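Local coordinates for glyoxalase 3 (Candida albicans, PDB 4LRU), which converts methylglyoxal to D-lactate in a single step that needs no glutathione, detoxifying the methylglyoxal that metabolism produces, at residues Val30-Pro35 against Ser80-Ala85; His34-Phe39 against Ile46-Glu51; Tyr100-Gly105 against Glu230-Ala235. All coordinates share one frame; numbering follows the deposited sequence.

Interaction 1. Residues Val30-Pro35 against Ser80-Ala85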
ATOM      1  N   VAL A  30      -1.334  -8.363   6.805  1.00 19.85           N
ATOM      2  CA  VAL A  30      -0.081  -8.808   6.193  1.00 19.51           C
ATOM      3  C   VAL A  30       0.440  -7.883   5.099  1.00 19.24           C
ATOM      4  O   VAL A  30       1.606  -7.954   4.751  1.00 19.54           O
ATOM      5  CB  VAL A  30      -0.128 -10.255   5.661  1.00 20.37           C
ATOM      6  CG1 VAL A  30      -0.213 -11.244   6.820  1.00 20.75           C
ATOM      7  CG2 VAL A  30      -1.270 -10.445   4.682  1.00 21.52           C
ATOM      8  N   GLU A  31      -0.401  -6.976   4.593  1.00 18.56           N
ATOM      9  CA  GLU A  31       0.067  -5.976   3.638  1.00 17.24           C
ATOM     10  C   GLU A  31       0.938  -4.905   4.255  1.00 18.57           C
ATOM     11  O   GLU A  31       1.678  -4.238   3.547  1.00 19.57           O
ATOM     12  CB  GLU A  31      -1.118  -5.319   2.915  1.00 18.24           C
ATOM     13  CG  GLU A  31      -1.836  -6.324   2.049  1.00 19.37           C
ATOM     14  CD  GLU A  31      -3.022  -5.759   1.303  1.00 24.31           C
ATOM     15  OE1 GLU A  31      -3.180  -4.517   1.250  1.00 20.55           O
ATOM     16  OE2 GLU A  31      -3.768  -6.587   0.745  1.00 27.72           O
ATOM     17  N   ALA A  32       0.834  -4.751   5.572  1.00 16.46           N
ATOM     18  CA  ALA A  32       1.781  -3.991   6.365  1.00 18.23           C
ATOM     19  C   ALA A  32       2.891  -4.869   6.922  1.00 16.89           C
ATOM     20  O   ALA A  32       4.065  -4.485   6.878  1.00 19.59           O
ATOM     21  CB  ALA A  32       1.068  -3.288   7.500  1.00 18.59           C
ATOM     22  N   LEU A  33       2.522  -6.026   7.469  1.00 18.62           N
ATOM     23  CA  LEU A  33       3.482  -6.891   8.162  1.00 19.02           C
ATOM     24  C   LEU A  33       4.534  -7.480   7.210  1.00 19.37           C
ATOM     25  O   LEU A  33       5.732  -7.400   7.494  1.00 20.31           O
ATOM     26  CB  LEU A  33       2.750  -7.990   8.935  1.00 19.73           C
ATOM     27  CG  LEU A  33       3.535  -8.815   9.965  1.00 22.74           C
ATOM     28  CD1 LEU A  33       2.613  -9.389  11.036  1.00 26.22           C
ATOM     29  CD2 LEU A  33       4.311  -9.932   9.287  1.00 25.79           C
ATOM     30  N   HIS A  34       4.106  -8.066   6.101  1.00 18.74           N
ATOM     31  CA  HIS A  34       5.054  -8.680   5.182  1.00 19.00           C
ATOM     32  C   HIS A  34       6.080  -7.682   4.648  1.00 19.47           C
ATOM     33  O   HIS A  34       7.291  -7.937   4.737  1.00 20.79           O
ATOM     34  CB  HIS A  34       4.341  -9.407   4.037  1.00 19.29           C
ATOM     35  CG  HIS A  34       3.654 -10.664   4.462  1.00 19.61           C
ATOM     36  ND1 HIS A  34       2.861 -11.397   3.608  1.00 20.59           N
ATOM     37  CD2 HIS A  34       3.647 -11.328   5.642  1.00 21.99           C
ATOM     38  CE1 HIS A  34       2.393 -12.455   4.242  1.00 20.59           C
ATOM     39  NE2 HIS A  34       2.868 -12.446   5.474  1.00 22.46           N
ATOM     40  N   PRO A  35       5.621  -6.525   4.131  1.00 17.69           N
ATOM     41  CA  PRO A  35       6.619  -5.590   3.627  1.00 19.57           C
ATOM     42  C   PRO A  35       7.501  -5.043   4.738  1.00 19.74           C
ATOM     43  O   PRO A  35       8.703  -4.860   4.543  1.00 19.69           O
ATOM     44  CB  PRO A  35       5.778  -4.495   2.952  1.00 20.27           C
ATOM     45  CG  PRO A  35       4.487  -5.172   2.613  1.00 20.64           C
ATOM     46  CD  PRO A  35       4.257  -6.136   3.735  1.00 18.21           C
ATOM     47  N   SER A  80       7.577  -7.276  19.535  1.00 27.69           N
ATOM     48  CA  SER A  80       8.126  -7.477  18.205  1.00 27.60           C
ATOM     49  C   SER A  80       8.458  -6.131  17.566  1.00 25.86           C
ATOM     50  O   SER A  80       7.833  -5.121  17.886  1.00 26.10           O
ATOM     51  CB  SER A  80       7.116  -8.239  17.341  1.00 25.48           C
ATOM     52  OG  SER A  80       6.002  -7.430  17.004  1.00 25.78           O
ATOM     53  N   GLU A  81       9.421  -6.120  16.650  1.00 26.88           N
ATOM     54  CA  GLU A  81       9.791  -4.899  15.960  1.00 27.62           C
ATOM     55  C   GLU A  81       8.582  -4.316  15.225  1.00 25.85           C
ATOM     56  O   GLU A  81       8.384  -3.099  15.234  1.00 24.80           O
ATOM     57  CB  GLU A  81      10.957  -5.138  14.997  1.00 32.03           C
ATOM     58  CG  GLU A  81      12.267  -5.480  15.690  1.00 37.46           C
ATOM     59  CD  GLU A  81      13.490  -4.968  14.941  1.00 48.56           C
ATOM     60  OE1 GLU A  81      14.513  -5.696  14.884  1.00 50.14           O
ATOM     61  OE2 GLU A  81      13.438  -3.835  14.414  1.00 52.22           O
ATOM     62  N   PHE A  82       7.751  -5.181  14.639  1.00 23.93           N
ATOM     63  CA  PHE A  82       6.502  -4.742  14.007  1.00 22.18           C
ATOM     64  C   PHE A  82       5.613  -3.945  14.971  1.00 23.74           C
ATOM     65  O   PHE A  82       5.124  -2.862  14.620  1.00 23.25           O
ATOM     66  CB  PHE A  82       5.735  -5.943  13.442  1.00 22.05           C
ATOM     67  CG  PHE A  82       4.463  -5.581  12.730  1.00 22.58           C
ATOM     68  CD1 PHE A  82       4.492  -4.913  11.506  1.00 23.37           C
ATOM     69  CD2 PHE A  82       3.234  -5.949  13.260  1.00 23.52           C
ATOM     70  CE1 PHE A  82       3.323  -4.589  10.843  1.00 23.75           C
ATOM     71  CE2 PHE A  82       2.061  -5.641  12.586  1.00 24.00           C
ATOM     72  CZ  PHE A  82       2.107  -4.968  11.384  1.00 23.42           C
ATOM     73  N   ASN A  83       5.394  -4.488  16.162  1.00 24.83           N
ATOM     74  CA  ASN A  83       4.556  -3.815  17.165  1.00 24.44           C
ATOM     75  C   ASN A  83       5.182  -2.551  17.727  1.00 27.13           C
ATOM     76  O   ASN A  83       4.482  -1.568  17.979  1.00 26.09           O
ATOM     77  CB  ASN A  83       4.141  -4.762  18.283  1.00 25.36           C
ATOM     78  CG  ASN A  83       2.891  -5.537  17.929  1.00 25.31           C
ATOM     79  OD1 ASN A  83       1.914  -4.951  17.462  1.00 26.30           O
ATOM     80  ND2 ASN A  83       2.940  -6.850  18.062  1.00 26.70           N
ATOM     81  N   VAL A  84       6.500  -2.548  17.878  1.00 25.88           N
ATOM     82  CA  VAL A  84       7.195  -1.323  18.243  1.00 28.38           C
ATOM     83  C   VAL A  84       6.941  -0.258  17.177  1.00 27.36           C
ATOM     84  O   VAL A  84       6.663   0.911  17.488  1.00 28.25           O
ATOM     85  CB  VAL A  84       8.702  -1.571  18.405  1.00 28.83           C
ATOM     86  CG1 VAL A  84       9.453  -0.254  18.581  1.00 33.47           C
ATOM     87  CG2 VAL A  84       8.954  -2.480  19.601  1.00 29.70           C
ATOM     88  N   ALA A  85       7.030  -0.664  15.913  1.00 25.08           N
ATOM     89  CA  ALA A  85       6.782   0.246  14.807  1.00 23.97           C
ATOM     90  C   ALA A  85       5.344   0.773  14.776  1.00 25.86           C
ATOM     91  O   ALA A  85       5.115   1.950  14.480  1.00 25.95           O
ATOM     92  CB  ALA A  85       7.149  -0.415  13.488  1.00 25.50           C
TER
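Leu33 and Phe82 form a buried, apolar helix-to-helix contact, in which helix 29-42, packed against the central sheet, meets the first turn of the short helix 81-87. The core of it is a CH-pi interaction: Leu33 CG sits 4.1 Å from the centroid of the Phe82 ring and only 2° off the ring normal, almost exactly above its middle. Leu33 covers this face along its length, with CB 3.9 Å from Phe82 CE1 on one side of the ring and CD1 4.1 Å from Phe82 CE2 on the other. The ring also reaches the backbone of helix 29-42, since Phe82 CE1 approaches Leu33 CA to 3.5 Å. Ala32 adds its methyl, as Ala32 CB lies 4.2 Å from Phe82 CE1; the Ala32 side chain is about 11 Å from that of Cys139, the probable active-site cysteine. Phe82 holds CG anti to its backbone N (chi1 -178°), which extends the ring from its own helix toward the other, and the two side chains cross at about a right angle. Ile74 of helix 69-76 touches both Leu33 and Phe82, and Trp57 also packs on Phe82. At the start of helix 81-87, Ser80 is the N-cap: its OG accepts from Asn83 N at 3.1 Å, a bond that ties down the turn carrying Phe82. Such packing between helices is part of the layered alpha/beta architecture of the DJ-1/PfpI family.

Interaction 2. Residues His34-Phe39 against Ile46-Glu51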
ATOM      1  N   HIS A  34       4.106  -8.066   6.101  1.00 18.74           N
ATOM      2  CA  HIS A  34       5.054  -8.680   5.182  1.00 19.00           C
ATOM      3  C   HIS A  34       6.080  -7.682   4.648  1.00 19.47           C
ATOM      4  O   HIS A  34       7.291  -7.937   4.737  1.00 20.79           O
ATOM      5  CB  HIS A  34       4.341  -9.407   4.037  1.00 19.29           C
ATOM      6  CG  HIS A  34       3.654 -10.664   4.462  1.00 19.61           C
ATOM      7  ND1 HIS A  34       2.861 -11.397   3.608  1.00 20.59           N
ATOM      8  CD2 HIS A  34       3.647 -11.328   5.642  1.00 21.99           C
ATOM      9  CE1 HIS A  34       2.393 -12.455   4.242  1.00 20.59           C
ATOM     10  NE2 HIS A  34       2.868 -12.446   5.474  1.00 22.46           N
ATOM     11  N   PRO A  35       5.621  -6.525   4.131  1.00 17.69           N
ATOM     12  CA  PRO A  35       6.619  -5.590   3.627  1.00 19.57           C
ATOM     13  C   PRO A  35       7.501  -5.043   4.738  1.00 19.74           C
ATOM     14  O   PRO A  35       8.703  -4.860   4.543  1.00 19.69           O
ATOM     15  CB  PRO A  35       5.778  -4.495   2.952  1.00 20.27           C
ATOM     16  CG  PRO A  35       4.487  -5.172   2.613  1.00 20.64           C
ATOM     17  CD  PRO A  35       4.257  -6.136   3.735  1.00 18.21           C
ATOM     18  N   PHE A  36       6.927  -4.798   5.919  1.00 18.58           N
ATOM     19  CA  PHE A  36       7.735  -4.390   7.062  1.00 19.12           C
ATOM     20  C   PHE A  36       8.876  -5.385   7.267  1.00 20.10           C
ATOM     21  O   PHE A  36      10.041  -5.008   7.422  1.00 21.18           O
ATOM     22  CB  PHE A  36       6.884  -4.285   8.341  1.00 18.81           C
ATOM     23  CG  PHE A  36       7.683  -3.923   9.568  1.00 19.95           C
ATOM     24  CD1 PHE A  36       7.984  -2.600   9.859  1.00 22.04           C
ATOM     25  CD2 PHE A  36       8.191  -4.913  10.400  1.00 23.37           C
ATOM     26  CE1 PHE A  36       8.726  -2.275  10.978  1.00 21.32           C
ATOM     27  CE2 PHE A  36       8.949  -4.592  11.513  1.00 24.07           C
ATOM     28  CZ  PHE A  36       9.220  -3.270  11.799  1.00 24.33           C
ATOM     29  N   GLU A  37       8.544  -6.665   7.270  1.00 19.50           N
ATOM     30  CA  GLU A  37       9.558  -7.678   7.571  1.00 20.59           C
ATOM     31  C   GLU A  37      10.600  -7.789   6.453  1.00 19.77           C
ATOM     32  O   GLU A  37      11.781  -7.999   6.735  1.00 21.49           O
ATOM     33  CB  GLU A  37       8.910  -9.032   7.859  1.00 22.52           C
ATOM     34  CG  GLU A  37       8.202  -9.108   9.205  1.00 22.87           C
ATOM     35  CD  GLU A  37       9.189  -9.105  10.346  1.00 25.35           C
ATOM     36  OE1 GLU A  37       9.811 -10.165  10.603  1.00 31.25           O
ATOM     37  OE2 GLU A  37       9.365  -8.052  10.980  1.00 28.94           O
ATOM     38  N   VAL A  38      10.167  -7.685   5.202  1.00 20.17           N
ATOM     39  CA  VAL A  38      11.100  -7.754   4.069  1.00 19.43           C
ATOM     40  C   VAL A  38      12.109  -6.608   4.167  1.00 21.74           C
ATOM     41  O   VAL A  38      13.318  -6.810   4.073  1.00 21.76           O
ATOM     42  CB  VAL A  38      10.359  -7.687   2.731  1.00 20.48           C
ATOM     43  CG1 VAL A  38      11.327  -7.479   1.577  1.00 21.54           C
ATOM     44  CG2 VAL A  38       9.559  -8.960   2.540  1.00 21.36           C
ATOM     45  N   PHE A  39      11.602  -5.399   4.367  1.00 20.03           N
ATOM     46  CA  PHE A  39      12.467  -4.235   4.471  1.00 20.82           C
ATOM     47  C   PHE A  39      13.326  -4.270   5.741  1.00 21.53           C
ATOM     48  O   PHE A  39      14.477  -3.836   5.722  1.00 22.74           O
ATOM     49  CB  PHE A  39      11.629  -2.964   4.409  1.00 19.91           C
ATOM     50  CG  PHE A  39      10.929  -2.747   3.087  1.00 18.73           C
ATOM     51  CD1 PHE A  39      11.594  -2.892   1.884  1.00 19.94           C
ATOM     52  CD2 PHE A  39       9.616  -2.317   3.059  1.00 18.13           C
ATOM     53  CE1 PHE A  39      10.951  -2.677   0.683  1.00 19.08           C
ATOM     54  CE2 PHE A  39       8.967  -2.093   1.864  1.00 17.41           C
ATOM     55  CZ  PHE A  39       9.633  -2.256   0.668  1.00 19.04           C
ATOM     56  N   ILE A  46      12.123   1.573   8.856  1.00 22.88           N
ATOM     57  CA  ILE A  46      10.760   1.681   8.387  1.00 20.89           C
ATOM     58  C   ILE A  46       9.938   2.567   9.325  1.00 23.74           C
ATOM     59  O   ILE A  46       9.862   2.313  10.530  1.00 25.17           O
ATOM     60  CB  ILE A  46      10.053   0.311   8.272  1.00 21.48           C
ATOM     61  CG1 ILE A  46      10.842  -0.658   7.382  1.00 22.45           C
ATOM     62  CG2 ILE A  46       8.674   0.491   7.680  1.00 21.71           C
ATOM     63  CD1 ILE A  46      11.676  -1.655   8.149  1.00 25.00           C
ATOM     64  N   GLN A  47       9.342   3.606   8.745  1.00 21.89           N
ATOM     65  CA  GLN A  47       8.413   4.487   9.450  1.00 20.76           C
ATOM     66  C   GLN A  47       6.991   4.218   8.964  1.00 18.18           C
ATOM     67  O   GLN A  47       6.661   4.434   7.788  1.00 19.63           O
ATOM     68  CB  GLN A  47       8.760   5.959   9.187  1.00 21.14           C
ATOM     69  CG  GLN A  47       7.772   6.948   9.802  1.00 21.58           C
ATOM     70  CD  GLN A  47       7.831   6.956  11.323  1.00 20.70           C
ATOM     71  OE1 GLN A  47       8.825   7.369  11.924  1.00 23.39           O
ATOM     72  NE2 GLN A  47       6.761   6.489  11.956  1.00 20.85           N
ATOM     73  N   LEU A  48       6.135   3.746   9.860  1.00 18.50           N
ATOM     74  CA  LEU A  48       4.728   3.607   9.539  1.00 18.23           C
ATOM     75  C   LEU A  48       4.051   4.981   9.662  1.00 18.00           C
ATOM     76  O   LEU A  48       4.359   5.763  10.577  1.00 19.02           O
ATOM     77  CB  LEU A  48       4.052   2.603  10.473  1.00 20.76           C
ATOM     78  CG  LEU A  48       4.268   1.122  10.140  1.00 23.02           C
ATOM     79  CD1 LEU A  48       5.745   0.791  10.169  1.00 26.61           C
ATOM     80  CD2 LEU A  48       3.493   0.218  11.097  1.00 24.51           C
ATOM     81  N   ALA A  49       3.113   5.260   8.766  1.00 19.49           N
ATOM     82  CA  ALA A  49       2.350   6.512   8.814  1.00 19.32           C
ATOM     83  C   ALA A  49       0.961   6.291   8.249  1.00 18.75           C
ATOM     84  O   ALA A  49       0.774   5.493   7.318  1.00 19.24           O
ATOM     85  CB  ALA A  49       3.049   7.600   8.023  1.00 21.03           C
ATOM     86  N   SER A  50      -0.008   7.031   8.781  1.00 18.11           N
ATOM     87  CA  SER A  50      -1.277   7.217   8.093  1.00 18.06           C
ATOM     88  C   SER A  50      -1.584   8.707   8.006  1.00 16.92           C
ATOM     89  O   SER A  50      -0.906   9.540   8.616  1.00 19.61           O
ATOM     90  CB  SER A  50      -2.410   6.494   8.821  1.00 20.61           C
ATOM     91  OG  SER A  50      -2.764   7.167  10.015  1.00 19.21           O
ATOM     92  N   GLU A  51      -2.627   9.061   7.265  1.00 18.91           N
ATOM     93  CA  GLU A  51      -2.906  10.474   7.043  1.00 19.65           C
ATOM     94  C   GLU A  51      -3.359  11.197   8.326  1.00 20.09           C
ATOM     95  O   GLU A  51      -3.206  12.421   8.461  1.00 21.75           O
ATOM     96  CB  GLU A  51      -3.930  10.630   5.915  1.00 19.75           C
ATOM     97  CG  GLU A  51      -4.039  12.047   5.356  1.00 18.20           C
ATOM     98  CD  GLU A  51      -2.803  12.531   4.604  1.00 22.03           C
ATOM     99  OE1 GLU A  51      -1.875  11.727   4.359  1.00 20.58           O
ATOM    100  OE2 GLU A  51      -2.742  13.732   4.280  1.00 22.02           O
TER
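Phe36, Phe39, Ile46 and Leu48 join the helix of a beta-alpha-beta unit (strand 6-10, helix 29-42, strand 45-50) to the strand that follows it. The helix and strand segments run nearly antiparallel, at 160°, with their axes 9.9 Å apart at closest approach.

The apolar contacts centre on Ile46. Its CG2 methyl meets Phe36 CD1 at 3.8 Å, approaching the ring obliquely. The CG1-CD1 branch lies between Phe39 CB and the Phe36 carbonyl, and Ile46 CG1 is 3.8 Å from Phe39 CB. Phe39 is thus touched at the root of its side chain and not on the ring: with chi1 at -65°, its CG lies anti to the carbonyl carbon, and the ring leads away from Ile46. The Phe39 side chain also touches Val7 of strand 6-10. Two residues further along the strand, Leu48 CD1 adds a looser oblique contact with Phe36 CD1 at 4.1 Å. Leu9 of strand 6-10 touches both Phe36 and Ile46.

One polar bond is local to the strand. Gln47, pointing away from the helix, donates from NE2 to Leu48 O at 2.9 Å, nearly straight at 171°; the same NE2 also bonds Asn88 O.

A methyl meets helix backbone as well: Ile46 CD1 rests 3.8 Å from Phe36 O.

Interaction 3. Residues Tyr100-Gly105 against Glu230-Ala235; sequences YDIFFG and EDVIAA
Val232 of helix 225-236 packs by its two methyls on Ile102 and Phe104 of strand 102-105, an inner strand of the mixed sheet in this DJ-1 superfamily alpha/beta fold. Alternate residues of the strand face the helix, so Ile102 and Phe104 meet it while Phe103 points away from it, and the Phe103 side chain touches Leu8, Ala10 and Ile144.

Ile102 and Val232 reach toward each other tip to tip. In Val232 the CG1 methyl stands anti to the backbone N (chi1 165°) and is the branch that Ile102 receives. On the strand side, chi1 of -68° likewise sets Ile102 CG2 opposite its own backbone N, and this methyl comes to 3.8 Å from Val232 CG1. The extended outer arm of Ile102, chi2 168°, brings a second methyl to the same atom: Ile102 CD1 lies 4.0 Å from Val232 CG1.

Phe104 presents an edge of its ring, not a face, to the helix. Around this pair, Val134 and Ser136 of the next strand touch Val232, and Phe39 of helix 29-42 meets it too. The Phe104 side chain is about 8 Å from that of Cys139, the probable active-site cysteine. The second Val232 methyl, CG2, lies near the plane of the Phe104 ring, 4.3 Å from Phe104 CD2.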
ATOM      1  N   TYR A 100      12.560  10.325   3.394  1.00 22.87           N
ATOM      2  CA  TYR A 100      12.226   8.970   2.929  1.00 21.79           C
ATOM      3  C   TYR A 100      12.770   8.685   1.536  1.00 22.87           C
ATOM      4  O   TYR A 100      12.849   9.581   0.698  1.00 21.69           O
ATOM      5  CB  TYR A 100      10.708   8.704   3.005  1.00 22.10           C
ATOM      6  CG  TYR A 100      10.271   8.960   4.409  1.00 19.90           C
ATOM      7  CD1 TYR A 100      10.582   8.055   5.418  1.00 21.66           C
ATOM      8  CD2 TYR A 100       9.774  10.200   4.773  1.00 21.97           C
ATOM      9  CE1 TYR A 100      10.351   8.346   6.745  1.00 21.34           C
ATOM     10  CE2 TYR A 100       9.532  10.501   6.096  1.00 21.04           C
ATOM     11  CZ  TYR A 100       9.817   9.571   7.073  1.00 22.73           C
ATOM     12  OH  TYR A 100       9.594   9.885   8.393  1.00 23.31           O
ATOM     13  N   ASP A 101      13.158   7.427   1.315  1.00 20.64           N
ATOM     14  CA  ASP A 101      13.714   6.995   0.036  1.00 20.36           C
ATOM     15  C   ASP A 101      12.848   5.986  -0.714  1.00 19.29           C
ATOM     16  O   ASP A 101      13.056   5.765  -1.903  1.00 20.32           O
ATOM     17  CB  ASP A 101      15.097   6.387   0.257  1.00 21.05           C
ATOM     18  CG  ASP A 101      16.155   7.424   0.536  1.00 24.70           C
ATOM     19  OD1 ASP A 101      15.884   8.640   0.395  1.00 22.33           O
ATOM     20  OD2 ASP A 101      17.293   7.029   0.884  1.00 24.28           O
ATOM     21  N   ILE A 102      11.936   5.334  -0.006  1.00 19.09           N
ATOM     22  CA  ILE A 102      10.949   4.421  -0.580  1.00 17.52           C
ATOM     23  C   ILE A 102       9.593   4.779   0.031  1.00 18.93           C
ATOM     24  O   ILE A 102       9.510   5.104   1.231  1.00 19.64           O
ATOM     25  CB  ILE A 102      11.305   2.960  -0.208  1.00 19.20           C
ATOM     26  CG1 ILE A 102      12.597   2.553  -0.913  1.00 19.43           C
ATOM     27  CG2 ILE A 102      10.170   2.000  -0.529  1.00 19.44           C
ATOM     28  CD1 ILE A 102      13.208   1.271  -0.409  1.00 20.22           C
ATOM     29  N   PHE A 103       8.550   4.745  -0.794  1.00 16.84           N
ATOM     30  CA  PHE A 103       7.187   4.849  -0.320  1.00 17.60           C
ATOM     31  C   PHE A 103       6.514   3.531  -0.642  1.00 17.91           C
ATOM     32  O   PHE A 103       6.548   3.079  -1.783  1.00 17.98           O
ATOM     33  CB  PHE A 103       6.453   5.994  -1.018  1.00 18.46           C
ATOM     34  CG  PHE A 103       5.029   6.178  -0.554  1.00 18.16           C
ATOM     35  CD1 PHE A 103       4.014   5.389  -1.058  1.00 17.65           C
ATOM     36  CD2 PHE A 103       4.715   7.153   0.394  1.00 18.71           C
ATOM     37  CE1 PHE A 103       2.706   5.581  -0.658  1.00 18.82           C
ATOM     38  CE2 PHE A 103       3.408   7.334   0.815  1.00 19.26           C
ATOM     39  CZ  PHE A 103       2.406   6.551   0.296  1.00 18.90           C
ATOM     40  N   PHE A 104       5.920   2.903   0.364  1.00 16.66           N
ATOM     41  CA  PHE A 104       5.163   1.658   0.150  1.00 16.16           C
ATOM     42  C   PHE A 104       3.751   1.777   0.721  1.00 16.76           C
ATOM     43  O   PHE A 104       3.574   1.929   1.929  1.00 17.51           O
ATOM     44  CB  PHE A 104       5.893   0.480   0.792  1.00 17.87           C
ATOM     45  CG  PHE A 104       5.308  -0.853   0.446  1.00 16.56           C
ATOM     46  CD1 PHE A 104       4.096  -1.259   0.985  1.00 16.89           C
ATOM     47  CD2 PHE A 104       5.963  -1.717  -0.451  1.00 18.67           C
ATOM     48  CE1 PHE A 104       3.546  -2.484   0.654  1.00 18.57           C
ATOM     49  CE2 PHE A 104       5.402  -2.934  -0.775  1.00 17.92           C
ATOM     50  CZ  PHE A 104       4.204  -3.325  -0.218  1.00 20.14           C
ATOM     51  N   GLY A 105       2.756   1.728  -0.154  1.00 16.18           N
ATOM     52  CA  GLY A 105       1.359   1.774   0.262  1.00 17.41           C
ATOM     53  C   GLY A 105       0.791   0.410   0.589  1.00 17.47           C
ATOM     54  O   GLY A 105       0.468  -0.368  -0.312  1.00 17.25           O
ATOM     55  N   GLU A 230       9.986  -7.222  -2.255  1.00 19.94           N
ATOM     56  CA  GLU A 230      11.219  -7.725  -2.836  1.00 20.42           C
ATOM     57  C   GLU A 230      11.494  -7.009  -4.147  1.00 20.47           C
ATOM     58  O   GLU A 230      12.642  -6.680  -4.447  1.00 21.79           O
ATOM     59  CB  GLU A 230      11.143  -9.242  -3.066  1.00 23.42           C
ATOM     60  CG  GLU A 230      11.054 -10.059  -1.788  1.00 24.45           C
ATOM     61  CD  GLU A 230      10.930 -11.555  -2.072  1.00 31.84           C
ATOM     62  OE1 GLU A 230      10.441 -11.905  -3.172  1.00 35.68           O
ATOM     63  OE2 GLU A 230      11.315 -12.377  -1.201  1.00 34.04           O
ATOM     64  N   ASP A 231      10.454  -6.768  -4.938  1.00 18.31           N
ATOM     65  CA  ASP A 231      10.646  -6.136  -6.250  1.00 18.23           C
ATOM     66  C   ASP A 231      10.896  -4.616  -6.115  1.00 20.17           C
ATOM     67  O   ASP A 231      11.513  -4.001  -6.989  1.00 20.44           O
ATOM     68  CB  ASP A 231       9.439  -6.424  -7.139  1.00 19.16           C
ATOM     69  CG  ASP A 231       9.420  -7.872  -7.659  1.00 21.84           C
ATOM     70  OD1 ASP A 231      10.472  -8.550  -7.615  1.00 23.41           O
ATOM     71  OD2 ASP A 231       8.356  -8.316  -8.127  1.00 22.35           O
ATOM     72  N   VAL A 232      10.431  -4.018  -5.018  1.00 17.85           N
ATOM     73  CA  VAL A 232      10.857  -2.673  -4.676  1.00 17.25           C
ATOM     74  C   VAL A 232      12.371  -2.634  -4.464  1.00 19.91           C
ATOM     75  O   VAL A 232      13.063  -1.792  -5.027  1.00 20.35           O
ATOM     76  CB  VAL A 232      10.118  -2.148  -3.408  1.00 17.14           C
ATOM     77  CG1 VAL A 232      10.818  -0.918  -2.837  1.00 20.49           C
ATOM     78  CG2 VAL A 232       8.668  -1.815  -3.745  1.00 18.18           C
ATOM     79  N   ILE A 233      12.886  -3.557  -3.664  1.00 19.04           N
ATOM     80  CA  ILE A 233      14.340  -3.623  -3.435  1.00 19.50           C
ATOM     81  C   ILE A 233      15.085  -3.776  -4.765  1.00 21.47           C
ATOM     82  O   ILE A 233      16.074  -3.084  -5.025  1.00 21.38           O
ATOM     83  CB  ILE A 233      14.711  -4.750  -2.454  1.00 21.50           C
ATOM     84  CG1 ILE A 233      14.150  -4.407  -1.064  1.00 20.45           C
ATOM     85  CG2 ILE A 233      16.222  -4.973  -2.422  1.00 24.10           C
ATOM     86  CD1 ILE A 233      14.192  -5.524  -0.052  1.00 21.66           C
ATOM     87  N   ALA A 234      14.587  -4.668  -5.619  1.00 20.57           N
ATOM     88  CA  ALA A 234      15.197  -4.899  -6.931  1.00 23.49           C
ATOM     89  C   ALA A 234      15.258  -3.617  -7.763  1.00 22.04           C
ATOM     90  O   ALA A 234      16.235  -3.385  -8.492  1.00 25.73           O
ATOM     91  CB  ALA A 234      14.416  -5.968  -7.685  1.00 24.52           C
ATOM     92  N   ALA A 235      14.192  -2.824  -7.707  1.00 20.92           N
ATOM     93  CA  ALA A 235      14.090  -1.625  -8.548  1.00 21.03           C
ATOM     94  C   ALA A 235      14.932  -0.483  -7.978  1.00 22.71           C
ATOM     95  O   ALA A 235      15.416   0.374  -8.720  1.00 23.82           O
ATOM     96  CB  ALA A 235      12.637  -1.195  -8.708  1.00 21.01           C
TER

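Interactions 1 and 2 start from the same helix, 29-42, and share His34 and Pro35; their centres are 6 Å apart. Helix 81-87 bridges them, because Ala85 CB touches both Phe36 CE1, at 3.5 Å, and Leu48 CD1. Interaction 3 comes later along the chain, its centre about 10 Å from that of interaction 2 and 16 Å from that of interaction 1. It reaches the same mixed sheet as interaction 2 and meets helix 29-42 where Pro35 CG packs 3.4 Å from Phe104 CZ. Val38 and Ile233 also bring helices 29-42 and 225-236 together. Helix 29-42 thus borders all three contacts in this monomeric enzyme, packing on the sheet and on helices 81-87 and 225-236.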